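Local coordinates for protein GH86A beta-porphyranase (Bacteroides plebeius, PDB 4AW7) that cleaves the sulfated red-algal polysaccharide porphyran at beta-1,4 linkages between D-galactose and L-galactose-6-sulfate, releasing mostly disaccharides, at residues F148-A151 with N152-G155; N204-Y207 with W208-M212; D252-E255 with A256-I260. One frame throughout, in Å; residues are numbered along the deposited sequence.

Contact 1 of 3, residues F148-A151 with N152-G155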
ATOM      1  N   PHE A 148      17.087   7.726  -2.295  1.00  8.62           N
ATOM      2  CA  PHE A 148      18.071   7.881  -1.233  1.00  9.63           C
ATOM      3  C   PHE A 148      19.036   6.698  -1.149  1.00  9.54           C
ATOM      4  O   PHE A 148      20.201   6.881  -0.780  1.00 11.25           O
ATOM      5  CB  PHE A 148      17.380   8.055   0.119  1.00 10.20           C
ATOM      6  CG  PHE A 148      16.479   9.266   0.266  1.00  9.36           C
ATOM      7  CD1 PHE A 148      16.648  10.397  -0.519  1.00 10.38           C
ATOM      8  CD2 PHE A 148      15.461   9.271   1.178  1.00  9.87           C
ATOM      9  CE1 PHE A 148      15.866  11.485  -0.348  1.00 11.34           C
ATOM     10  CE2 PHE A 148      14.643  10.343   1.347  1.00 10.46           C
ATOM     11  CZ  PHE A 148      14.834  11.473   0.590  1.00 11.26           C
ATOM     12  N   VAL A 149      18.614   5.502  -1.545  1.00 10.40           N
ATOM     13  CA  VAL A 149      19.529   4.374  -1.506  1.00 12.60           C
ATOM     14  C   VAL A 149      20.628   4.551  -2.556  1.00 11.22           C
ATOM     15  O   VAL A 149      21.656   3.877  -2.467  1.00 12.54           O
ATOM     16  CB  VAL A 149      18.813   3.039  -1.580  1.00 14.40           C
ATOM     17  CG1 VAL A 149      17.887   2.803  -0.293  1.00 19.15           C
ATOM     18  CG2 VAL A 149      18.147   2.887  -2.903  1.00 14.59           C
ATOM     19  N   HIS A 150      20.437   5.437  -3.533  1.00 10.27           N
ATOM     20  CA  HIS A 150      21.426   5.764  -4.555  1.00 10.76           C
ATOM     21  C   HIS A 150      22.271   7.011  -4.266  1.00 10.11           C
ATOM     22  O   HIS A 150      23.103   7.363  -5.087  1.00 11.18           O
ATOM     23  CB  HIS A 150      20.747   5.902  -5.934  1.00 11.45           C
ATOM     24  CG  HIS A 150      20.230   4.605  -6.433  1.00 12.60           C
ATOM     25  ND1 HIS A 150      21.037   3.715  -7.091  1.00 15.52           N
ATOM     26  CD2 HIS A 150      19.037   3.996  -6.270  1.00 12.53           C
ATOM     27  CE1 HIS A 150      20.340   2.625  -7.370  1.00 16.00           C
ATOM     28  NE2 HIS A 150      19.129   2.759  -6.857  1.00 15.44           N
ATOM     29  N   ALA A 151      22.080   7.630  -3.111  1.00  9.64           N
ATOM     30  CA  ALA A 151      22.731   8.909  -2.826  1.00  9.71           C
ATOM     31  C   ALA A 151      24.245   8.844  -2.732  1.00 10.75           C
ATOM     32  O   ALA A 151      24.901   9.885  -2.759  1.00 11.11           O
ATOM     33  CB  ALA A 151      22.158   9.532  -1.558  1.00 11.18           C
ATOM     34  N   ASN A 152      24.789   7.649  -2.593  1.00 10.36           N
ATOM     35  CA  ASN A 152      26.235   7.430  -2.515  1.00 10.59           C
ATOM     36  C   ASN A 152      26.776   6.742  -3.746  1.00 11.80           C
ATOM     37  O   ASN A 152      27.927   6.303  -3.730  1.00 13.36           O
ATOM     38  CB  ASN A 152      26.592   6.682  -1.235  1.00 11.46           C
ATOM     39  CG  ASN A 152      25.972   7.331  -0.048  1.00 12.84           C
ATOM     40  OD1 ASN A 152      26.117   8.553   0.115  1.00 13.97           O
ATOM     41  ND2 ASN A 152      25.131   6.593   0.699  1.00 15.79           N
ATOM     42  N   ASP A 153      26.001   6.678  -4.829  1.00 12.33           N
ATOM     43  CA  ASP A 153      26.496   6.076  -6.067  1.00 12.92           C
ATOM     44  C   ASP A 153      27.706   6.861  -6.593  1.00 12.59           C
ATOM     45  O   ASP A 153      27.744   8.091  -6.541  1.00 12.22           O
ATOM     46  CB  ASP A 153      25.390   6.046  -7.127  1.00 14.08           C
ATOM     47  CG  ASP A 153      24.331   4.975  -6.874  1.00 15.98           C
ATOM     48  OD1 ASP A 153      24.378   4.307  -5.835  1.00 16.49           O
ATOM     49  OD2 ASP A 153      23.411   4.859  -7.738  1.00 18.07           O
ATOM     50  N   ALA A 154      28.691   6.110  -7.092  1.00 13.54           N
ATOM     51  CA  ALA A 154      29.999   6.681  -7.445  1.00 13.31           C
ATOM     52  C   ALA A 154      29.932   7.813  -8.459  1.00 14.20           C
ATOM     53  O   ALA A 154      30.765   8.723  -8.458  1.00 15.63           O
ATOM     54  CB  ALA A 154      30.948   5.575  -7.974  1.00 14.15           C
ATOM     55  N   GLY A 155      28.985   7.747  -9.370  1.00 13.02           N
ATOM     56  CA  GLY A 155      28.889   8.752 -10.419  1.00 13.63           C
ATOM     57  C   GLY A 155      28.355  10.116  -9.998  1.00 12.55           C
ATOM     58  O   GLY A 155      28.484  11.079 -10.742  1.00 14.19           O
TER
HETATM   59  O   HOH W   1      24.239   4.788  -2.903  1.00 15.06           O
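His150 and Asp153 close a type I beta turn twice over, once through the backbone and once through their side chains. Asp153 N donates to His150 O at 3.0 Å, the bond that defines the turn, and the donor stands well above the plane of that carbonyl. The second clasp is tighter: His150 ND1 gives its hydrogen to Asp153 OD2 at 2.7 Å. The carboxylate oxygen lies almost in the plane of the imidazole and is met on its syn side, while the two flat groups stand nearly perpendicular, 89° apart. With CG beside its own backbone N (chi1 -75°), the Asp153 carboxylate folds back over the turn to reach the ring. Replacing Asp153 by alanine removes the carboxylate, which would probably leave His150 ND1 without its acceptor and the imidazole freer to turn.

The solvent side is held more loosely, through a water that donates to Val149 O at 2.8 Å and to Asp153 OD1 at 3.0 Å and accepts from Asn152 N. Ala151, by contrast, is buried.

The turn follows soon after the proposed proton donor Glu146, in the loop between strand 136-142 and helix 160-179. The His150 side chain touches Pro109, whereas Ala151 packs on Met163 and Arg164 of helix 160-179 and Phe148 reaches Val168 on it.

Contact 2 of 3, residues N204-Y207 with W208-M212; sequences NFNY and WNTRM. With K (potassium ion), chain F.
Tyr207 in the short helix 206-210 and Arg211 just past its end, at the N-cap position of helix 212-219, meet side chain to side chain. Both follow strand 189-195 of the parallel-stranded catalytic domain, whose alternating strands and helices are consistent with a (beta/alpha)8 barrel.

Hydrogen bonds, backbone and side-chain, form the first group. Asn209 N donates to Phe205 O and Arg211 N to Tyr207 O, the spacing of an alpha-helix. Asn206 O receives two donors from one residue, Thr210 N at 2.9 Å and Thr210 OG1 at 2.8 Å, which approach from opposite faces of its plane. The hydroxyl reaches back because OG1 sits between the backbone N and the carbonyl carbon (chi1 59°). Arg211 NH1 donates to Thr210 OG1 in the guanidinium plane, fixing the rotation of the group. A water links Asn206 OD1 with Asn209 ND2, and Trp208 NE1 is hydrogen-bonded to Tyr481 OH in strand 469-484.

Aromatic and apolar contacts are the second group. Arg211 CD lies over one face of the Tyr207 ring, 3.9 Å from its centroid, a CH-pi contact. Its bend at chi2 (70°) carries the chain across the ring, and the guanidinium follows with its plane 28° from that of the phenol. Elsewhere Trp208 CB meets the edge of the Phe205 ring.

The last interaction is with metal. The potassium ion, also bound by Tyr193 OH and Tyr197 O, lies in the plane of the Tyr207 ring and takes Tyr207 OH as a ligand at 2.9 Å.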
ATOM      1  N   ASN A 204      17.541   4.270  16.097  1.00 10.95           N
ATOM      2  CA  ASN A 204      16.712   4.891  17.116  0.50 11.45           C
ATOM      3  C   ASN A 204      15.821   5.972  16.510  1.00 10.43           C
ATOM      4  O   ASN A 204      15.620   7.026  17.097  1.00 11.85           O
ATOM      5  CB  ASN A 204      17.602   5.518  18.192  0.50 12.39           C
ATOM      6  CG  ASN A 204      16.959   5.524  19.528  0.50 14.91           C
ATOM      7  OD1 ASN A 204      16.219   4.592  19.864  0.50 18.82           O
ATOM      8  ND2 ASN A 204      17.267   6.540  20.336  0.50 18.34           N
ATOM      9  N   PHE A 205      15.303   5.702  15.309  1.00  9.49           N
ATOM     10  CA  PHE A 205      14.464   6.596  14.501  1.00  9.37           C
ATOM     11  C   PHE A 205      15.230   7.744  13.853  1.00  9.40           C
ATOM     12  O   PHE A 205      14.647   8.615  13.234  1.00  9.83           O
ATOM     13  CB  PHE A 205      13.204   7.073  15.237  1.00  9.75           C
ATOM     14  CG  PHE A 205      12.184   5.965  15.393  1.00  9.69           C
ATOM     15  CD1 PHE A 205      12.262   5.091  16.438  1.00  9.63           C
ATOM     16  CD2 PHE A 205      11.165   5.783  14.458  1.00  9.95           C
ATOM     17  CE1 PHE A 205      11.356   4.048  16.566  1.00  9.81           C
ATOM     18  CE2 PHE A 205      10.238   4.765  14.600  1.00  9.75           C
ATOM     19  CZ  PHE A 205      10.322   3.908  15.644  1.00 10.05           C
ATOM     20  N   ASN A 206      16.556   7.683  13.894  1.00  9.54           N
ATOM     21  CA  ASN A 206      17.350   8.601  13.058  1.00  8.93           C
ATOM     22  C   ASN A 206      16.994   8.454  11.592  1.00  9.17           C
ATOM     23  O   ASN A 206      17.003   9.433  10.841  1.00  9.40           O
ATOM     24  CB  ASN A 206      18.852   8.377  13.244  1.00 10.07           C
ATOM     25  CG  ASN A 206      19.677   9.402  12.496  1.00 10.39           C
ATOM     26  OD1 ASN A 206      19.660  10.559  12.871  1.00 12.54           O
ATOM     27  ND2 ASN A 206      20.349   8.993  11.416  1.00 11.94           N
ATOM     28  N   TYR A 207      16.680   7.245  11.165  1.00  8.56           N
ATOM     29  CA  TYR A 207      16.364   6.998   9.766  1.00  8.30           C
ATOM     30  C   TYR A 207      15.073   7.752   9.376  1.00  8.40           C
ATOM     31  O   TYR A 207      15.056   8.486   8.400  1.00  8.82           O
ATOM     32  CB  TYR A 207      16.305   5.500   9.461  1.00  7.58           C
ATOM     33  CG  TYR A 207      16.178   5.243   7.988  1.00  8.46           C
ATOM     34  CD1 TYR A 207      14.956   5.171   7.335  1.00  8.57           C
ATOM     35  CD2 TYR A 207      17.329   5.074   7.223  1.00  9.55           C
ATOM     36  CE1 TYR A 207      14.894   4.975   5.984  1.00  9.72           C
ATOM     37  CE2 TYR A 207      17.254   4.850   5.861  1.00 10.22           C
ATOM     38  CZ  TYR A 207      16.026   4.792   5.243  1.00 10.45           C
ATOM     39  OH  TYR A 207      15.971   4.611   3.875  1.00 14.01           O
ATOM     40  N   TRP A 208      14.008   7.569  10.136  1.00  7.81           N
ATOM     41  CA  TRP A 208      12.806   8.361   9.978  1.00  8.06           C
ATOM     42  C   TRP A 208      13.182   9.854   9.907  1.00  8.45           C
ATOM     43  O   TRP A 208      12.788  10.561   8.997  1.00  8.87           O
ATOM     44  CB  TRP A 208      11.848   8.161  11.158  1.00  8.65           C
ATOM     45  CG  TRP A 208      10.754   9.185  11.211  1.00  8.59           C
ATOM     46  CD1 TRP A 208      10.694  10.238  12.053  1.00  9.77           C
ATOM     47  CD2 TRP A 208       9.581   9.261  10.393  1.00  8.13           C
ATOM     48  NE1 TRP A 208       9.580  10.978  11.811  1.00  9.05           N
ATOM     49  CE2 TRP A 208       8.878  10.403  10.786  1.00  8.90           C
ATOM     50  CE3 TRP A 208       9.059   8.465   9.361  1.00  9.17           C
ATOM     51  CZ2 TRP A 208       7.686  10.787  10.185  1.00  9.66           C
ATOM     52  CZ3 TRP A 208       7.869   8.832   8.786  1.00  9.16           C
ATOM     53  CH2 TRP A 208       7.207  10.005   9.180  1.00  9.39           C
ATOM     54  N   ASN A 209      13.951  10.342  10.898  1.00  8.87           N
ATOM     55  CA  ASN A 209      14.209  11.757  10.979  1.00  9.90           C
ATOM     56  C   ASN A 209      14.913  12.309   9.765  1.00  9.75           C
ATOM     57  O   ASN A 209      14.596  13.430   9.316  1.00 11.65           O
ATOM     58  CB  ASN A 209      15.054  12.107  12.215  1.00 11.05           C
ATOM     59  CG  ASN A 209      14.306  12.006  13.515  1.00 12.93           C
ATOM     60  OD1 ASN A 209      13.084  12.083  13.555  1.00 13.33           O
ATOM     61  ND2 ASN A 209      15.055  11.852  14.617  1.00 15.93           N
ATOM     62  N   THR A 210      15.819  11.533   9.185  1.00  9.21           N
ATOM     63  CA  THR A 210      16.685  12.035   8.134  1.00  9.81           C
ATOM     64  C   THR A 210      16.260  11.640   6.718  1.00  9.99           C
ATOM     65  O   THR A 210      16.803  12.156   5.751  1.00 11.08           O
ATOM     66  CB  THR A 210      18.147  11.598   8.398  1.00 10.26           C
ATOM     67  OG1 THR A 210      18.219  10.165   8.454  1.00 10.46           O
ATOM     68  CG2 THR A 210      18.686  12.212   9.681  1.00 11.82           C
ATOM     69  N   ARG A 211      15.252  10.750   6.607  1.00  9.48           N
ATOM     70  CA  ARG A 211      14.723  10.338   5.317  1.00  9.79           C
ATOM     71  C   ARG A 211      13.286  10.847   5.199  1.00  9.45           C
ATOM     72  O   ARG A 211      13.078  11.944   4.717  1.00  9.58           O
ATOM     73  CB  ARG A 211      14.904   8.818   5.096  1.00  9.80           C
ATOM     74  CG  ARG A 211      16.273   8.401   4.588  1.00 10.08           C
ATOM     75  CD  ARG A 211      17.392   8.547   5.590  1.00 10.92           C
ATOM     76  NE  ARG A 211      18.609   7.910   5.094  1.00 10.72           N
ATOM     77  CZ  ARG A 211      19.774   7.930   5.717  1.00 12.23           C
ATOM     78  NH1 ARG A 211      19.933   8.608   6.828  1.00 13.53           N
ATOM     79  NH2 ARG A 211      20.777   7.235   5.235  1.00 13.11           N
ATOM     80  N   MET A 212      12.290  10.080   5.648  1.00  8.33           N
ATOM     81  CA  MET A 212      10.914  10.473   5.394  1.00  8.36           C
ATOM     82  C   MET A 212      10.493  11.731   6.130  1.00  8.22           C
ATOM     83  O   MET A 212       9.762  12.530   5.559  1.00  9.46           O
ATOM     84  CB  MET A 212       9.950   9.305   5.657  1.00  8.58           C
ATOM     85  CG  MET A 212       8.493   9.623   5.455  1.00  9.34           C
ATOM     86  SD  MET A 212       7.995  10.121   3.774  1.00  9.71           S
ATOM     87  CE  MET A 212       7.716   8.506   2.973  1.00  9.39           C
TER
HETATM   88  K     K F1616      13.556   4.858   2.290  0.50 23.32           K
HETATM   89  O   HOH W   2      18.001  12.013  14.289  1.00 25.49           O

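Contact 3 of 3, residues D252-E255 with A256-I260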
ATOM      1  N   ASP A 252       1.127   4.069   9.023  1.00  7.17           N
ATOM      2  CA  ASP A 252       0.589   4.896  10.091  1.00  8.10           C
ATOM      3  C   ASP A 252       1.529   6.039  10.464  1.00  7.34           C
ATOM      4  O   ASP A 252       1.055   7.123  10.789  1.00  8.12           O
ATOM      5  CB  ASP A 252       0.297   4.073  11.350  1.00  7.70           C
ATOM      6  CG  ASP A 252      -1.021   3.333  11.325  1.00  7.84           C
ATOM      7  OD1 ASP A 252      -1.640   3.186  10.245  1.00  7.93           O
ATOM      8  OD2 ASP A 252      -1.486   2.903  12.424  1.00  8.68           O
ATOM      9  N   MET A 253       2.844   5.825  10.414  1.00  7.67           N
ATOM     10  CA  MET A 253       3.744   6.915  10.805  1.00  7.73           C
ATOM     11  C   MET A 253       3.684   8.085   9.847  1.00  7.78           C
ATOM     12  O   MET A 253       3.737   9.246  10.243  1.00  8.62           O
ATOM     13  CB  MET A 253       5.167   6.449  10.976  1.00  7.86           C
ATOM     14  CG  MET A 253       6.016   7.401  11.800  1.00  9.34           C
ATOM     15  SD  MET A 253       7.578   6.617  12.314  1.00  9.12           S
ATOM     16  CE  MET A 253       8.170   7.873  13.476  1.00 10.00           C
ATOM     17  N   VAL A 254       3.621   7.750   8.554  1.00  7.53           N
ATOM     18  CA  VAL A 254       3.479   8.796   7.508  1.00  8.42           C
ATOM     19  C   VAL A 254       2.205   9.611   7.757  1.00  8.21           C
ATOM     20  O   VAL A 254       2.229  10.833   7.729  1.00  9.05           O
ATOM     21  CB  VAL A 254       3.555   8.203   6.099  1.00  7.81           C
ATOM     22  CG1 VAL A 254       3.271   9.241   5.034  1.00  8.41           C
ATOM     23  CG2 VAL A 254       4.888   7.520   5.872  1.00  9.11           C
ATOM     24  N   GLU A 255       1.092   8.915   7.979  1.00  8.34           N
ATOM     25  CA  GLU A 255      -0.178   9.608   8.238  1.00  8.94           C
ATOM     26  C   GLU A 255      -0.100  10.461   9.500  1.00  9.15           C
ATOM     27  O   GLU A 255      -0.562  11.612   9.525  1.00 10.73           O
ATOM     28  CB  GLU A 255      -1.312   8.582   8.383  1.00  9.41           C
ATOM     29  CG  GLU A 255      -1.652   7.835   7.121  1.00 10.06           C
ATOM     30  CD  GLU A 255      -2.771   6.794   7.294  1.00 11.31           C
ATOM     31  OE1 GLU A 255      -3.403   6.753   8.375  1.00 11.22           O
ATOM     32  OE2 GLU A 255      -3.107   6.021   6.341  1.00 14.59           O
ATOM     33  N   ALA A 256       0.439   9.875  10.571  1.00  9.65           N
ATOM     34  CA  ALA A 256       0.488  10.552  11.862  1.00  9.67           C
ATOM     35  C   ALA A 256       1.319  11.823  11.785  1.00  9.91           C
ATOM     36  O   ALA A 256       0.900  12.865  12.331  1.00 11.06           O
ATOM     37  CB  ALA A 256       1.046   9.593  12.909  1.00 10.58           C
ATOM     38  N   TYR A 257       2.462  11.793  11.094  1.00  9.65           N
ATOM     39  CA  TYR A 257       3.262  13.009  10.973  1.00 10.74           C
ATOM     40  C   TYR A 257       2.638  14.009  10.019  1.00 11.56           C
ATOM     41  O   TYR A 257       2.669  15.217  10.283  1.00 12.42           O
ATOM     42  CB  TYR A 257       4.699  12.689  10.611  1.00 11.10           C
ATOM     43  CG  TYR A 257       5.599  13.890  10.697  1.00  9.98           C
ATOM     44  CD1 TYR A 257       5.774  14.545  11.899  1.00 11.36           C
ATOM     45  CD2 TYR A 257       6.247  14.381   9.576  1.00 10.85           C
ATOM     46  CE1 TYR A 257       6.566  15.675  11.986  1.00 12.31           C
ATOM     47  CE2 TYR A 257       7.062  15.502   9.633  1.00 10.85           C
ATOM     48  CZ  TYR A 257       7.198  16.162  10.840  1.00 12.38           C
ATOM     49  OH  TYR A 257       8.022  17.291  10.951  1.00 15.89           O
ATOM     50  N   SER A 258       2.032  13.528   8.941  1.00 10.40           N
ATOM     51  CA  SER A 258       1.339  14.428   8.046  0.50 10.20           C
ATOM     52  C   SER A 258       0.228  15.193   8.770  1.00 11.44           C
ATOM     53  O   SER A 258       0.081  16.379   8.565  1.00 11.86           O
ATOM     54  CB  SER A 258       0.763  13.684   6.856  0.50  9.53           C
ATOM     55  OG  SER A 258       1.782  13.085   6.090  0.50  7.07           O
ATOM     56  N   TYR A 259      -0.515  14.519   9.633  1.00 11.52           N
ATOM     57  CA  TYR A 259      -1.526  15.200  10.421  1.00 11.93           C
ATOM     58  C   TYR A 259      -0.922  16.324  11.262  1.00 12.44           C
ATOM     59  O   TYR A 259      -1.471  17.435  11.338  1.00 12.89           O
ATOM     60  CB  TYR A 259      -2.199  14.189  11.320  1.00 12.40           C
ATOM     61  CG  TYR A 259      -3.245  14.801  12.216  1.00 14.24           C
ATOM     62  CD1 TYR A 259      -4.483  15.096  11.719  1.00 15.47           C
ATOM     63  CD2 TYR A 259      -2.985  15.081  13.561  1.00 14.13           C
ATOM     64  CE1 TYR A 259      -5.485  15.648  12.537  1.00 17.44           C
ATOM     65  CE2 TYR A 259      -3.956  15.629  14.393  1.00 16.60           C
ATOM     66  CZ  TYR A 259      -5.210  15.913  13.867  1.00 16.70           C
ATOM     67  OH  TYR A 259      -6.184  16.408  14.694  1.00 23.46           O
ATOM     68  N   ILE A 260       0.171  16.029  11.932  1.00 12.98           N
ATOM     69  CA  ILE A 260       0.851  17.039  12.745  1.00 14.03           C
ATOM     70  C   ILE A 260       1.361  18.204  11.910  1.00 14.12           C
ATOM     71  O   ILE A 260       1.210  19.375  12.286  1.00 16.35           O
ATOM     72  CB  ILE A 260       1.987  16.367  13.566  1.00 13.86           C
ATOM     73  CG1 ILE A 260       1.374  15.487  14.642  1.00 14.90           C
ATOM     74  CG2 ILE A 260       2.972  17.398  14.174  1.00 17.11           C
ATOM     75  CD1 ILE A 260       2.417  14.585  15.322  1.00 16.43           C
TER
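Ser258, in the conformer given, one of two deposited, turns its hydroxyl back over the preceding helical turn, where OG donates to Val254 O at 2.8 Å. The same carbonyl accepts from Ser258 N at 3.0 Å, and the two donors come from opposite faces of its plane, the hydroxyl standing 36° out of it. OG lies beside its own backbone N (chi1 -62°), which brings it within reach of the carbonyl four residues earlier. In this conformer OG also comes to 4.3 Å from Val254 CG1; the hydroxyl bond is doubtful to the extent that the other conformer is populated.

The remaining bonds between the two segments are main-chain bonds: Ala256 N to Asp252 O at 2.8 Å, Tyr257 N to Met253 O and Tyr259 N to Glu255 O. Ala256 CB lies 3.3 Å from Asp252 O.

The carboxylates of the buried Asp252 and Glu255 are paired elsewhere in the chain, Asp252 in salt bridges with Arg508 and Arg307, Glu255 with Arg307 and, through its other oxygen, in a hydrogen bond with Tyr477 OH. Arg307 and Arg508 together probably offset the two negative charges. Tyr257 OH is hydrogen-bonded to Asp217 in helix 212-219.

These are successive i to i+4 steps of a regular alpha-helix, 245-262, which connects parallel strands 225-233 and 268-276 in a beta-alpha-beta crossover, consistent with one unit of a (beta/alpha)8 catalytic barrel.

Overall arrangement
Followed from the N terminus, the three contacts come in series, each closing on itself before the next opens, so none nests or crosses. Contact 1 closes a turn in the loop after strand 136-142; contact 2 forms the short helix after strand 189-195; contact 3 is a stretch of the helix that follows strand 225-233. Contacts 1 and 2 meet where Phe148 CD2 packs on Arg211 CG at 3.6 Å. Contact 2 leans on contact 3 through Trp208 against Tyr257 and Met253, and Met212 against Val254. Contacts 1 and 3 do not touch. The chain of packing thus runs from the loop beside the substrate cleft to helix 245-262 and the C-terminal beta strands.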